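Local coordinates for putative Hit-like protein involved in cell-cycle regulation (Streptococcus mutans, PDB 3L7X), which binds zinc and belongs to the histidine triad (HIT) family, probably acting as a nucleotide-handling hydrolase or transferase, with a putative role in cell-cycle regulation, at residues Asp56-Ala61 and Phe96-Lys101. Residues are numbered along the deposited sequence; the frame is centred on the assembly and turned at random.
Sequences DEDVLA and FARIPK
Asp56 OD1 is gripped by the turn that carries it and, weakly, by Arg98 NH2 from across the contact. Within the hairpin joining strands 52-55 and 59-63 of the HIT-domain sheet, Asp58 N closes an Asx turn and Val59 N, one residue further, adds the bond of an Asx motif: Asp58 N and Val59 N each lie 2.9 Å from Asp56 OD1 and approach from opposite faces of the carboxylate plane. Asp56 CG sits between its own backbone N and carbonyl carbon, which lets one oxygen close the turn while the other meets Arg98 NE. That second oxygen, Asp56 OD2, receives Arg98 NE at 2.8 Å on its syn side, somewhat out of the carboxylate plane. The bond is almost straight, at 174°, and OD2 lies in the guanidinium plane, although the two flat groups are turned 52° apart. Tyr54 OH also hydrogen-bonds OD2, so the carboxylate is held from strand 52-55 as well. Asp58 extends the salt-bridge network: Asp58 OD2 is 3.0 Å from Arg98 NH2, but the 147° angle marks a weak bond. Two carboxylates thus share one guanidinium, an arrangement that would be expected to offset their mutual repulsion. Arg98 reaches them from the junction between helices 89-97 and 99-110 through a chain bent at chi2 and chi3, and its NH1 makes a weak hydrogen bond back to Asn94 O. Val59, buried and also packed on Val75 and Leu95, runs alongside the aliphatic part of the arginine in the opposite direction, with Val59 CG2 3.8 Å from Arg98 CG.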
ATOM      1  N   ASP A  56      16.116   8.340  -5.084  1.00 33.63           N
ATOM      2  CA  ASP A  56      17.367   7.610  -4.898  1.00 35.80           C
ATOM      3  C   ASP A  56      17.597   6.705  -6.101  1.00 40.81           C
ATOM      4  O   ASP A  56      16.959   6.882  -7.136  1.00 35.92           O
ATOM      5  CB  ASP A  56      17.416   6.873  -3.543  1.00 33.25           C
ATOM      6  CG  ASP A  56      16.355   5.810  -3.397  1.00 33.34           C
ATOM      7  OD1 ASP A  56      15.957   5.198  -4.409  1.00 35.61           O
ATOM      8  OD2 ASP A  56      15.911   5.581  -2.252  1.00 36.45           O
ATOM      9  N   GLU A  57      18.498   5.743  -5.975  1.00 45.19           N
ATOM     10  CA  GLU A  57      18.832   4.890  -7.103  1.00 47.57           C
ATOM     11  C   GLU A  57      17.638   4.072  -7.627  1.00 42.43           C
ATOM     12  O   GLU A  57      17.576   3.763  -8.840  1.00 40.97           O
ATOM     13  CB  GLU A  57      20.013   3.975  -6.742  1.00 52.67           C
ATOM     14  N   ASP A  58      16.706   3.722  -6.739  1.00 39.39           N
ATOM     15  CA  ASP A  58      15.633   2.828  -7.124  1.00 41.13           C
ATOM     16  C   ASP A  58      14.275   3.489  -7.285  1.00 33.75           C
ATOM     17  O   ASP A  58      13.420   2.927  -7.954  1.00 28.99           O
ATOM     18  CB  ASP A  58      15.478   1.688  -6.117  1.00 46.00           C
ATOM     19  CG  ASP A  58      16.672   0.766  -6.122  1.00 56.17           C
ATOM     20  OD1 ASP A  58      17.416   0.821  -7.110  1.00 58.98           O
ATOM     21  OD2 ASP A  58      16.869   0.017  -5.144  1.00 63.75           O
ATOM     22  N   VAL A  59      14.086   4.617  -6.607  1.00 28.13           N
ATOM     23  CA  VAL A  59      12.754   5.200  -6.409  1.00 24.12           C
ATOM     24  C   VAL A  59      12.703   6.723  -6.647  1.00 26.20           C
ATOM     25  O   VAL A  59      13.661   7.418  -6.399  1.00 30.35           O
ATOM     26  CB  VAL A  59      12.277   4.835  -4.933  1.00 30.26           C
ATOM     27  CG1 VAL A  59      11.340   5.845  -4.375  1.00 36.08           C
ATOM     28  CG2 VAL A  59      11.732   3.429  -4.919  1.00 28.00           C
ATOM     29  N   LEU A  60      11.573   7.226  -7.132  1.00 24.18           N
ATOM     30  CA  LEU A  60      11.304   8.647  -7.271  1.00 21.39           C
ATOM     31  C   LEU A  60       9.932   8.947  -6.651  1.00 22.75           C
ATOM     32  O   LEU A  60       8.937   8.232  -6.903  1.00 23.71           O
ATOM     33  CB  LEU A  60      11.314   9.065  -8.800  1.00 20.95           C
ATOM     34  CG  LEU A  60      10.885  10.519  -9.012  1.00 24.31           C
ATOM     35  CD1 LEU A  60      11.949  11.523  -8.456  1.00 31.60           C
ATOM     36  CD2 LEU A  60      10.677  10.775 -10.513  1.00 30.91           C
ATOM     37  N   ALA A  61       9.849  10.029  -5.860  1.00 22.87           N
ATOM     38  CA  ALA A  61       8.539  10.420  -5.296  1.00 20.11           C
ATOM     39  C   ALA A  61       8.318  11.869  -5.682  1.00 23.79           C
ATOM     40  O   ALA A  61       9.249  12.670  -5.618  1.00 27.17           O
ATOM     41  CB  ALA A  61       8.537  10.280  -3.743  1.00 19.60           C
ATOM     42  N   PHE A  96       8.755  -0.422  -1.496  1.00 20.48           N
ATOM     43  CA  PHE A  96       8.130  -0.012  -0.245  1.00 20.66           C
ATOM     44  C   PHE A  96       9.107   0.248   0.882  1.00 21.88           C
ATOM     45  O   PHE A  96       8.745   0.946   1.848  1.00 22.16           O
ATOM     46  CB  PHE A  96       7.129  -1.084   0.166  1.00 19.50           C
ATOM     47  CG  PHE A  96       5.829  -0.992  -0.611  1.00 19.33           C
ATOM     48  CD1 PHE A  96       4.788  -0.240  -0.136  1.00 19.89           C
ATOM     49  CD2 PHE A  96       5.669  -1.720  -1.791  1.00 17.21           C
ATOM     50  CE1 PHE A  96       3.576  -0.150  -0.871  1.00 19.80           C
ATOM     51  CE2 PHE A  96       4.438  -1.635  -2.511  1.00 18.59           C
ATOM     52  CZ  PHE A  96       3.426  -0.842  -2.041  1.00 18.36           C
ATOM     53  N   ALA A  97      10.355  -0.213   0.758  1.00 20.75           N
ATOM     54  CA  ALA A  97      11.321   0.047   1.829  1.00 25.94           C
ATOM     55  C   ALA A  97      11.428   1.550   2.136  1.00 26.12           C
ATOM     56  O   ALA A  97      11.648   1.940   3.254  1.00 29.65           O
ATOM     57  CB  ALA A  97      12.698  -0.486   1.406  1.00 29.59           C
ATOM     58  N   ARG A  98      11.306   2.384   1.101  1.00 26.40           N
ATOM     59  CA  ARG A  98      11.490   3.836   1.254  1.00 30.00           C
ATOM     60  C   ARG A  98      10.228   4.533   1.795  1.00 24.70           C
ATOM     61  O   ARG A  98      10.280   5.681   2.224  1.00 25.86           O
ATOM     62  CB  ARG A  98      11.768   4.505  -0.120  1.00 38.44           C
ATOM     63  CG  ARG A  98      12.431   3.681  -1.224  1.00 43.27           C
ATOM     64  CD  ARG A  98      13.719   3.053  -0.801  1.00 41.57           C
ATOM     65  NE  ARG A  98      14.847   3.076  -1.765  1.00 41.92           N
ATOM     66  CZ  ARG A  98      15.398   2.002  -2.342  1.00 39.43           C
ATOM     67  NH1 ARG A  98      14.908   0.778  -2.164  1.00 30.29           N
ATOM     68  NH2 ARG A  98      16.467   2.146  -3.131  1.00 48.98           N
ATOM     69  N   ILE A  99       9.103   3.827   1.800  1.00 21.96           N
ATOM     70  CA  ILE A  99       7.837   4.521   1.999  1.00 18.42           C
ATOM     71  C   ILE A  99       7.664   5.077   3.448  1.00 21.56           C
ATOM     72  O   ILE A  99       7.241   6.215   3.623  1.00 21.30           O
ATOM     73  CB  ILE A  99       6.705   3.728   1.436  1.00 22.16           C
ATOM     74  CG1 ILE A  99       6.695   3.993  -0.124  1.00 26.81           C
ATOM     75  CG2 ILE A  99       5.375   4.138   2.104  1.00 24.34           C
ATOM     76  CD1 ILE A  99       5.698   3.248  -0.878  1.00 30.04           C
ATOM     77  N   PRO A 100       8.050   4.304   4.476  1.00 23.46           N
ATOM     78  CA  PRO A 100       7.907   4.890   5.825  1.00 22.28           C
ATOM     79  C   PRO A 100       8.637   6.236   6.027  1.00 26.13           C
ATOM     80  O   PRO A 100       8.077   7.192   6.604  1.00 22.78           O
ATOM     81  CB  PRO A 100       8.492   3.794   6.762  1.00 22.61           C
ATOM     82  CG  PRO A 100       8.165   2.468   6.017  1.00 18.99           C
ATOM     83  CD  PRO A 100       8.410   2.870   4.491  1.00 19.05           C
ATOM     84  N   LYS A 101       9.859   6.315   5.511  1.00 25.13           N
ATOM     85  CA  LYS A 101      10.660   7.517   5.677  1.00 27.29           C
ATOM     86  C   LYS A 101       9.995   8.693   4.926  1.00 24.71           C
ATOM     87  O   LYS A 101       9.897   9.826   5.455  1.00 24.29           O
ATOM     88  CB  LYS A 101      12.089   7.228   5.205  1.00 34.61           C
ATOM     89  CG  LYS A 101      12.934   8.424   4.849  1.00 45.02           C
ATOM     90  CD  LYS A 101      14.146   7.945   4.036  1.00 50.45           C
ATOM     91  CE  LYS A 101      14.981   9.108   3.505  1.00 55.93           C
ATOM     92  NZ  LYS A 101      16.313   8.683   2.950  1.00 57.95           N
TER